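Local coordinates for protein Ton_1535 (Thermococcus onnurineus, PDB 3ZPJ) that is of unknown function but folds as an alpha-solenoid that contains an unusual left-handed helical turn, at residues K236-S239 / G240-L244; L248-A251 / L252-R256; V266-A269 / F270-E274. All blocks are in the same frame, centred on the assembly; numbering follows the deposited sequence.

Contact 1 of 3, residues K236-S239 / G240-L244; sequences KKYS and GVMRL
Ser239 O faces the first amides of the helical turn that follows it, and its hydrogen bond from Arg243 N is weak: the pair stand 3.4 Å apart, although the N-H points fairly straight at the oxygen (162°). A firmer bond lies one residue on, where Leu244 N reaches Gly240 O over 3.0 Å. Gly240 itself has a positive phi, which favours glycine, and the chain changes course there. The example illustrates how two successive helices can be joined by a very short extended link, Tyr238 and Ser239, with side chains packing across the bend. Met242 meets the Tyr238 ring obliquely. Its chain bends at the last torsion (chi3 100°), bringing the methyl CE to within 3.7 Å of Tyr238 CE1, while Met242 CB approaches Tyr238 CD1 at 4.0 Å. Met242 SD lies 5.4 Å from the centroid of the Tyr238 ring, a Met-aromatic contact in which the sulfur is well off the ring normal. Arg243 runs the other way. With CG opposite its backbone N (chi1 -173°), the extended chain passes alongside the link: Arg243 CB rests 3.6 Å from Ser239 CA, and Arg243 CD lies 3.6 Å from Tyr238 O. The guanidinium then leads away from the link, and NE forms a salt bridge with Glu247. Around this surface turn, Tyr238 leans on Val213 and Leu215 of a preceding loop, and Val241 and Leu244 pack against Asn282 and Ile286 of helix 280-293; the contact thus marks where helix 227-237 hands over to helix 240-256.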
ATOM      1  N   LYS A 236      14.748  -8.176   9.365  1.00 58.39           N
ATOM      2  CA  LYS A 236      14.328  -9.554   9.186  1.00 64.12           C
ATOM      3  C   LYS A 236      14.172  -9.880   7.703  1.00 64.90           C
ATOM      4  O   LYS A 236      14.666 -10.898   7.230  1.00 73.54           O
ATOM      5  CB  LYS A 236      13.016  -9.813   9.930  1.00 75.20           C
ATOM      6  CG  LYS A 236      12.332 -11.130   9.564  1.00 92.26           C
ATOM      7  CD  LYS A 236      10.827 -11.079   9.858  1.00103.30           C
ATOM      8  CE  LYS A 236      10.061 -12.228   9.191  1.00105.80           C
ATOM      9  NZ  LYS A 236       8.583 -12.117   9.399  1.00101.79           N
ATOM     10  N   LYS A 237      13.504  -9.003   6.967  1.00 61.16           N
ATOM     11  CA  LYS A 237      13.095  -9.319   5.604  1.00 64.11           C
ATOM     12  C   LYS A 237      14.066  -8.896   4.494  1.00 68.32           C
ATOM     13  O   LYS A 237      13.853  -9.226   3.323  1.00 73.69           O
ATOM     14  CB  LYS A 237      11.700  -8.742   5.322  1.00 58.74           C
ATOM     15  CG  LYS A 237      10.568  -9.497   6.016  1.00 64.41           C
ATOM     16  CD  LYS A 237       9.242  -9.342   5.271  1.00 59.32           C
ATOM     17  CE  LYS A 237       8.083  -9.950   6.049  1.00 58.51           C
ATOM     18  NZ  LYS A 237       8.161 -11.436   6.139  1.00 69.22           N
ATOM     19  N   TYR A 238      15.119  -8.166   4.846  1.00 55.92           N
ATOM     20  CA  TYR A 238      16.053  -7.656   3.843  1.00 46.36           C
ATOM     21  C   TYR A 238      17.484  -7.663   4.366  1.00 49.99           C
ATOM     22  O   TYR A 238      17.708  -7.555   5.573  1.00 56.60           O
ATOM     23  CB  TYR A 238      15.681  -6.219   3.437  1.00 48.89           C
ATOM     24  CG  TYR A 238      14.298  -6.060   2.838  1.00 50.83           C
ATOM     25  CD1 TYR A 238      14.036  -6.440   1.527  1.00 53.05           C
ATOM     26  CD2 TYR A 238      13.250  -5.524   3.583  1.00 56.34           C
ATOM     27  CE1 TYR A 238      12.766  -6.294   0.975  1.00 51.73           C
ATOM     28  CE2 TYR A 238      11.981  -5.377   3.040  1.00 46.98           C
ATOM     29  CZ  TYR A 238      11.749  -5.766   1.736  1.00 50.52           C
ATOM     30  OH  TYR A 238      10.496  -5.622   1.186  1.00 61.32           O
ATOM     31  N   SER A 239      18.453  -7.789   3.458  1.00 46.23           N
ATOM     32  CA  SER A 239      19.859  -7.583   3.818  1.00 54.36           C
ATOM     33  C   SER A 239      20.624  -6.831   2.716  1.00 57.11           C
ATOM     34  O   SER A 239      20.067  -6.529   1.649  1.00 51.11           O
ATOM     35  CB  SER A 239      20.547  -8.906   4.145  1.00 58.37           C
ATOM     36  OG  SER A 239      20.456  -9.800   3.055  1.00 65.32           O
ATOM     37  N   GLY A 240      21.894  -6.529   2.989  1.00 55.88           N
ATOM     38  CA  GLY A 240      22.730  -5.773   2.069  1.00 52.90           C
ATOM     39  C   GLY A 240      22.128  -4.475   1.539  1.00 59.18           C
ATOM     40  O   GLY A 240      21.692  -3.605   2.302  1.00 57.64           O
ATOM     41  N   VAL A 241      22.101  -4.344   0.218  1.00 59.76           N
ATOM     42  CA  VAL A 241      21.732  -3.082  -0.399  1.00 54.14           C
ATOM     43  C   VAL A 241      20.302  -2.699  -0.086  1.00 50.31           C
ATOM     44  O   VAL A 241      20.044  -1.553   0.269  1.00 47.49           O
ATOM     45  CB  VAL A 241      22.000  -3.067  -1.921  1.00 59.11           C
ATOM     46  CG1 VAL A 241      23.484  -3.219  -2.177  1.00 62.72           C
ATOM     47  CG2 VAL A 241      21.242  -4.191  -2.622  1.00 61.54           C
ATOM     48  N   MET A 242      19.373  -3.646  -0.193  1.00 56.00           N
ATOM     49  CA  MET A 242      17.971  -3.336   0.064  1.00 55.29           C
ATOM     50  C   MET A 242      17.773  -2.925   1.519  1.00 46.60           C
ATOM     51  O   MET A 242      16.979  -2.042   1.818  1.00 50.32           O
ATOM     52  CB  MET A 242      17.051  -4.500  -0.308  1.00 62.50           C
ATOM     53  CG  MET A 242      16.772  -4.610  -1.799  1.00 70.33           C
ATOM     54  SD  MET A 242      15.971  -6.169  -2.253  1.00 76.64           S
ATOM     55  CE  MET A 242      14.269  -5.644  -2.390  1.00 51.26           C
ATOM     56  N   ARG A 243      18.517  -3.550   2.421  1.00 46.91           N
ATOM     57  CA  ARG A 243      18.439  -3.188   3.832  1.00 47.54           C
ATOM     58  C   ARG A 243      18.987  -1.787   4.098  1.00 45.39           C
ATOM     59  O   ARG A 243      18.512  -1.074   4.981  1.00 48.78           O
ATOM     60  CB  ARG A 243      19.194  -4.188   4.700  1.00 45.20           C
ATOM     61  CG  ARG A 243      18.986  -3.915   6.168  1.00 47.29           C
ATOM     62  CD  ARG A 243      19.642  -4.932   7.049  1.00 50.70           C
ATOM     63  NE  ARG A 243      19.944  -4.338   8.348  1.00 60.26           N
ATOM     64  CZ  ARG A 243      20.617  -4.949   9.317  1.00 64.64           C
ATOM     65  NH1 ARG A 243      21.052  -6.193   9.145  1.00 60.52           N
ATOM     66  NH2 ARG A 243      20.843  -4.315  10.461  1.00 66.71           N
ATOM     67  N   LEU A 244      19.999  -1.405   3.331  1.00 46.02           N
ATOM     68  CA  LEU A 244      20.570  -0.083   3.445  1.00 45.96           C
ATOM     69  C   LEU A 244      19.566   0.955   2.950  1.00 42.29           C
ATOM     70  O   LEU A 244      19.254   1.915   3.659  1.00 45.32           O
ATOM     71  CB  LEU A 244      21.888  -0.002   2.672  1.00 42.82           C
ATOM     72  CG  LEU A 244      22.653   1.323   2.698  1.00 55.37           C
ATOM     73  CD1 LEU A 244      22.604   1.950   4.066  1.00 64.73           C
ATOM     74  CD2 LEU A 244      24.114   1.085   2.296  1.00 47.89           C
TER

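Contact 2 of 3, residues L248-A251 / L252-R256; sequences LEVA and LWMKR
Val250 O accepts from Met254 N at 2.9 Å, the straightest (165°) of four successive i to i+4 backbone bonds. The others run from Leu252 N to Leu248 O, Trp253 N to Glu249 O and Lys255 N to Ala251 O, so this part of helix 240-256 is regular. Apolar contact follows the same spacing. Met254 places CG beside its backbone N (chi1 -59°), which brings Met254 CG to 3.1 Å from Val250 O and swings SD back along the helix, 3.8 Å from Val250 CG1. Replacing Met254 by an alanine would probably leave Val250 CG1 without this sulfur partner and open a gap facing Tyr262 and Val265. In this alpha-solenoid, helix 240-256 is packed by several neighbours: Trp253 leads off to Leu206 and Thr209 of helix 194-209, Leu252 to Leu289 of helix 280-293, and Met254 to helix 262-271. The polar ends find partners outside the helix: the buried Glu249 OE1 accepts from Tyr211 N, and Lys255 NZ bonds to Tyr262 OH and Leu293 O. The Arg256 guanidinium lies with one face over Leu252 CG, 3.8 Å from its plane, while NH2 makes a salt bridge to Glu292.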
ATOM      1  N   LEU A 248      17.535   3.878   5.099  1.00 36.79           N
ATOM      2  CA  LEU A 248      17.628   5.281   4.699  1.00 35.75           C
ATOM      3  C   LEU A 248      16.272   5.910   4.389  1.00 44.60           C
ATOM      4  O   LEU A 248      16.008   7.051   4.780  1.00 39.76           O
ATOM      5  CB  LEU A 248      18.578   5.451   3.514  1.00 36.60           C
ATOM      6  CG  LEU A 248      20.027   5.107   3.867  1.00 42.31           C
ATOM      7  CD1 LEU A 248      20.971   5.265   2.683  1.00 47.09           C
ATOM      8  CD2 LEU A 248      20.478   5.989   4.999  1.00 43.08           C
ATOM      9  N   GLU A 249      15.421   5.173   3.679  1.00 35.57           N
ATOM     10  CA  GLU A 249      14.085   5.653   3.376  1.00 37.32           C
ATOM     11  C   GLU A 249      13.343   5.903   4.686  1.00 37.87           C
ATOM     12  O   GLU A 249      12.635   6.894   4.830  1.00 38.93           O
ATOM     13  CB  GLU A 249      13.322   4.652   2.474  1.00 36.16           C
ATOM     14  CG  GLU A 249      13.927   4.500   1.073  1.00 37.25           C
ATOM     15  CD  GLU A 249      13.112   3.606   0.122  1.00 50.27           C
ATOM     16  OE1 GLU A 249      12.516   2.603   0.582  1.00 45.54           O
ATOM     17  OE2 GLU A 249      13.101   3.902  -1.101  1.00 53.71           O
ATOM     18  N   VAL A 250      13.529   5.014   5.653  1.00 40.98           N
ATOM     19  CA  VAL A 250      12.864   5.182   6.930  1.00 39.49           C
ATOM     20  C   VAL A 250      13.397   6.405   7.663  1.00 41.47           C
ATOM     21  O   VAL A 250      12.626   7.195   8.207  1.00 44.91           O
ATOM     22  CB  VAL A 250      12.969   3.927   7.802  1.00 37.59           C
ATOM     23  CG1 VAL A 250      12.721   4.268   9.263  1.00 33.99           C
ATOM     24  CG2 VAL A 250      11.956   2.913   7.333  1.00 30.37           C
ATOM     25  N   ALA A 251      14.713   6.582   7.650  1.00 40.39           N
ATOM     26  CA  ALA A 251      15.310   7.753   8.282  1.00 37.97           C
ATOM     27  C   ALA A 251      14.719   9.013   7.649  1.00 40.28           C
ATOM     28  O   ALA A 251      14.422   9.986   8.334  1.00 49.98           O
ATOM     29  CB  ALA A 251      16.815   7.734   8.132  1.00 36.27           C
ATOM     30  N   LEU A 252      14.528   8.975   6.339  1.00 35.14           N
ATOM     31  CA  LEU A 252      14.007  10.124   5.617  1.00 40.38           C
ATOM     32  C   LEU A 252      12.566  10.431   6.045  1.00 42.57           C
ATOM     33  O   LEU A 252      12.167  11.586   6.181  1.00 42.02           O
ATOM     34  CB  LEU A 252      14.080   9.871   4.107  1.00 35.29           C
ATOM     35  CG  LEU A 252      13.743  11.053   3.202  1.00 37.91           C
ATOM     36  CD1 LEU A 252      14.577  12.273   3.597  1.00 32.24           C
ATOM     37  CD2 LEU A 252      13.986  10.669   1.759  1.00 35.15           C
ATOM     38  N   TRP A 253      11.782   9.393   6.266  1.00 37.81           N
ATOM     39  CA  TRP A 253      10.407   9.622   6.683  1.00 40.42           C
ATOM     40  C   TRP A 253      10.383  10.166   8.117  1.00 38.57           C
ATOM     41  O   TRP A 253       9.620  11.077   8.440  1.00 32.60           O
ATOM     42  CB  TRP A 253       9.546   8.359   6.551  1.00 27.63           C
ATOM     43  CG  TRP A 253       8.191   8.617   7.092  1.00 38.21           C
ATOM     44  CD1 TRP A 253       7.691   8.201   8.291  1.00 28.46           C
ATOM     45  CD2 TRP A 253       7.177   9.413   6.485  1.00 37.91           C
ATOM     46  NE1 TRP A 253       6.412   8.676   8.462  1.00 31.98           N
ATOM     47  CE2 TRP A 253       6.072   9.422   7.361  1.00 39.02           C
ATOM     48  CE3 TRP A 253       7.083  10.103   5.269  1.00 36.53           C
ATOM     49  CZ2 TRP A 253       4.897  10.106   7.070  1.00 27.84           C
ATOM     50  CZ3 TRP A 253       5.931  10.790   4.987  1.00 32.26           C
ATOM     51  CH2 TRP A 253       4.845  10.781   5.880  1.00 31.31           C
ATOM     52  N   MET A 254      11.249   9.628   8.967  1.00 37.96           N
ATOM     53  CA  MET A 254      11.335  10.097  10.336  1.00 37.39           C
ATOM     54  C   MET A 254      11.711  11.577  10.329  1.00 32.54           C
ATOM     55  O   MET A 254      11.233  12.363  11.159  1.00 32.93           O
ATOM     56  CB  MET A 254      12.350   9.258  11.126  1.00 43.60           C
ATOM     57  CG  MET A 254      12.007   7.775  11.150  1.00 43.75           C
ATOM     58  SD  MET A 254      13.153   6.775  12.079  1.00 34.57           S
ATOM     59  CE  MET A 254      12.962   7.571  13.635  1.00 35.76           C
ATOM     60  N   LYS A 255      12.564  11.955   9.383  1.00 38.57           N
ATOM     61  CA  LYS A 255      13.069  13.319   9.317  1.00 42.74           C
ATOM     62  C   LYS A 255      11.928  14.249   8.968  1.00 42.03           C
ATOM     63  O   LYS A 255      11.867  15.369   9.447  1.00 47.54           O
ATOM     64  CB  LYS A 255      14.166  13.430   8.268  1.00 46.92           C
ATOM     65  CG  LYS A 255      14.846  14.797   8.163  1.00 35.51           C
ATOM     66  CD  LYS A 255      15.723  14.811   6.918  1.00 35.78           C
ATOM     67  CE  LYS A 255      16.012  16.229   6.426  1.00 48.40           C
ATOM     68  NZ  LYS A 255      17.025  16.914   7.289  1.00 48.60           N
ATOM     69  N   ARG A 256      11.009  13.762   8.145  1.00 48.45           N
ATOM     70  CA  ARG A 256       9.925  14.581   7.641  1.00 40.24           C
ATOM     71  C   ARG A 256       8.748  14.727   8.618  1.00 45.79           C
ATOM     72  O   ARG A 256       7.982  15.688   8.536  1.00 43.14           O
ATOM     73  CB  ARG A 256       9.494  14.045   6.281  1.00 45.56           C
ATOM     74  CG  ARG A 256      10.621  14.229   5.278  1.00 58.62           C
ATOM     75  CD  ARG A 256      10.332  13.655   3.907  1.00 68.89           C
ATOM     76  NE  ARG A 256      11.344  14.097   2.945  1.00 70.32           N
ATOM     77  CZ  ARG A 256      11.445  13.639   1.702  1.00 68.88           C
ATOM     78  NH1 ARG A 256      10.600  12.714   1.266  1.00 66.23           N
ATOM     79  NH2 ARG A 256      12.389  14.102   0.893  1.00 65.98           N
TER

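Contact 3 of 3, residues V266-A269 / F270-E274; sequences VDKA and FECCE
This is a local contact near the C-terminal end of helix 262-271, where the final residues run into a disulfide of adjacent cysteines. Asp267 O takes two hydrogen bonds there. Glu271 N approaches in the carbonyl plane at 2.8 Å, whereas Phe270 N comes at 3.2 Å from well above that plane, so i to i+4 and i to i+3 bonding share one oxygen. Glu271 runs its extended side chain back past the same oxygen, OE1 reaching 3.3 Å from Asp267 CB; the two carboxylates are near without touching, which may mildly disfavour both being charged. The Phe270 ring presents its edge to Val266 O, CD1 lying 3.3 Å from the oxygen in the ring plane. Cys272 N bonds only weakly to Lys268 O (119°). Cys272 SG, set between its own N and carbonyl carbon (chi1 75°), joins Cys273 SG at 2.0 Å, closing a vicinal disulfide near the helix end. Lys268 NZ lies 3.7 Å from Cys272 CB and forms a long, weak ion pair with Glu247. Among the neighbouring helices, Ala269 leans on Glu247 of helix 240-256, and Phe270 packs on Leu290 of helix 280-293 and makes a cation-pi contact with Arg298 of helix 296-303.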
ATOM      1  N   VAL A 266      20.448   6.629  10.414  1.00 45.29           N
ATOM      2  CA  VAL A 266      21.356   6.802   9.286  1.00 43.49           C
ATOM      3  C   VAL A 266      22.751   6.290   9.632  1.00 46.01           C
ATOM      4  O   VAL A 266      23.388   5.573   8.851  1.00 46.60           O
ATOM      5  CB  VAL A 266      21.465   8.288   8.924  1.00 50.94           C
ATOM      6  CG1 VAL A 266      22.706   8.555   8.102  1.00 44.76           C
ATOM      7  CG2 VAL A 266      20.210   8.758   8.196  1.00 41.01           C
ATOM      8  N   ASP A 267      23.233   6.664  10.808  1.00 52.96           N
ATOM      9  CA  ASP A 267      24.578   6.245  11.189  1.00 66.97           C
ATOM     10  C   ASP A 267      24.615   4.738  11.327  1.00 64.94           C
ATOM     11  O   ASP A 267      25.530   4.092  10.844  1.00 61.34           O
ATOM     12  CB  ASP A 267      25.040   6.940  12.467  1.00 71.34           C
ATOM     13  CG  ASP A 267      25.343   8.404  12.241  1.00 74.01           C
ATOM     14  OD1 ASP A 267      25.375   8.811  11.058  1.00 73.56           O
ATOM     15  OD2 ASP A 267      25.555   9.141  13.233  1.00 72.89           O
ATOM     16  N   LYS A 268      23.571   4.181  11.929  1.00 69.79           N
ATOM     17  CA  LYS A 268      23.509   2.748  12.137  1.00 70.04           C
ATOM     18  C   LYS A 268      23.407   2.005  10.816  1.00 62.32           C
ATOM     19  O   LYS A 268      23.951   0.917  10.669  1.00 63.10           O
ATOM     20  CB  LYS A 268      22.332   2.373  13.033  1.00 71.17           C
ATOM     21  CG  LYS A 268      22.297   0.892  13.359  1.00 77.08           C
ATOM     22  CD  LYS A 268      20.985   0.446  13.966  1.00 76.39           C
ATOM     23  CE  LYS A 268      20.768  -1.034  13.691  1.00 78.80           C
ATOM     24  NZ  LYS A 268      20.939  -1.356  12.229  1.00 74.27           N
ATOM     25  N   ALA A 269      22.724   2.600   9.847  1.00 54.86           N
ATOM     26  CA  ALA A 269      22.526   1.946   8.557  1.00 51.62           C
ATOM     27  C   ALA A 269      23.836   1.691   7.815  1.00 62.18           C
ATOM     28  O   ALA A 269      23.892   0.815   6.951  1.00 62.35           O
ATOM     29  CB  ALA A 269      21.570   2.743   7.689  1.00 47.64           C
ATOM     30  N   PHE A 270      24.873   2.460   8.148  1.00 49.44           N
ATOM     31  CA  PHE A 270      26.198   2.274   7.558  1.00 51.54           C
ATOM     32  C   PHE A 270      27.130   1.582   8.538  1.00 70.76           C
ATOM     33  O   PHE A 270      28.021   0.833   8.149  1.00 67.75           O
ATOM     34  CB  PHE A 270      26.816   3.620   7.184  1.00 52.01           C
ATOM     35  CG  PHE A 270      26.207   4.247   5.980  1.00 63.83           C
ATOM     36  CD1 PHE A 270      25.112   5.091   6.100  1.00 57.63           C
ATOM     37  CD2 PHE A 270      26.711   3.985   4.723  1.00 50.40           C
ATOM     38  CE1 PHE A 270      24.538   5.666   4.984  1.00 46.29           C
ATOM     39  CE2 PHE A 270      26.136   4.560   3.600  1.00 60.37           C
ATOM     40  CZ  PHE A 270      25.047   5.407   3.734  1.00 46.68           C
ATOM     41  N   GLU A 271      26.928   1.857   9.817  1.00 73.31           N
ATOM     42  CA  GLU A 271      27.825   1.368  10.852  1.00 75.09           C
ATOM     43  C   GLU A 271      27.449  -0.012  11.363  1.00 73.42           C
ATOM     44  O   GLU A 271      28.138  -0.564  12.208  1.00 82.02           O
ATOM     45  CB  GLU A 271      27.885   2.363  12.011  1.00 79.92           C
ATOM     46  CG  GLU A 271      28.500   3.704  11.619  1.00 90.77           C
ATOM     47  CD  GLU A 271      28.336   4.750  12.697  1.00 90.32           C
ATOM     48  OE1 GLU A 271      27.272   4.744  13.356  1.00 83.51           O
ATOM     49  OE2 GLU A 271      29.274   5.562  12.893  1.00 85.93           O
ATOM     50  N   CYS A 272      26.364  -0.574  10.846  1.00 77.24           N
ATOM     51  CA  CYS A 272      25.909  -1.883  11.304  1.00 86.66           C
ATOM     52  C   CYS A 272      26.642  -2.993  10.565  1.00 93.62           C
ATOM     53  O   CYS A 272      26.885  -4.072  11.112  1.00 90.67           O
ATOM     54  CB  CYS A 272      24.393  -2.049  11.096  1.00 79.16           C
ATOM     55  SG  CYS A 272      23.867  -2.335   9.372  1.00114.16           S
ATOM     56  N   CYS A 273      26.985  -2.727   9.310  1.00 98.21           N
ATOM     57  CA  CYS A 273      27.440  -3.784   8.423  1.00 98.23           C
ATOM     58  C   CYS A 273      28.623  -3.336   7.579  1.00 97.45           C
ATOM     59  O   CYS A 273      29.062  -2.183   7.643  1.00 93.58           O
ATOM     60  CB  CYS A 273      26.283  -4.228   7.518  1.00 99.30           C
ATOM     61  SG  CYS A 273      24.613  -3.776   8.133  1.00132.38           S
ATOM     62  N   GLU A 274      29.155  -4.262   6.795  1.00103.94           N
ATOM     63  CA  GLU A 274      30.147  -3.896   5.806  1.00107.32           C
ATOM     64  C   GLU A 274      29.404  -3.331   4.616  1.00103.60           C
ATOM     65  O   GLU A 274      28.265  -3.722   4.346  1.00 93.80           O
ATOM     66  CB  GLU A 274      30.999  -5.097   5.398  1.00108.86           C
ATOM     67  CG  GLU A 274      32.044  -5.465   6.432  1.00114.64           C
ATOM     68  CD  GLU A 274      32.827  -4.255   6.904  1.00121.52           C
ATOM     69  OE1 GLU A 274      33.373  -3.527   6.046  1.00125.29           O
ATOM     70  OE2 GLU A 274      32.883  -4.026   8.132  1.00122.67           O
TER

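In the fold
Contacts 1 and 2 share helix 240-256, their centres about 16 Å apart, the first at its start and the second at its far end. Contact 3, on the helix that follows in the chain, has its centre about 12 Å from that of contact 1 and about 15 Å from that of contact 2. Contact 3 packs against both of the others: Ala251 CB meets Val266 CG2 at 3.5 Å, Leu248 CD2 nears Phe270 CE1, and Leu244 CD1 comes within 3.4 Å of Ala269 O. Glu247 takes a salt bridge from Arg243 NE and a long, weak ion pair from Lys268 NZ, and Arg243 NH2 approaches the disulfide sulfur Cys272 SG at 3.8 Å.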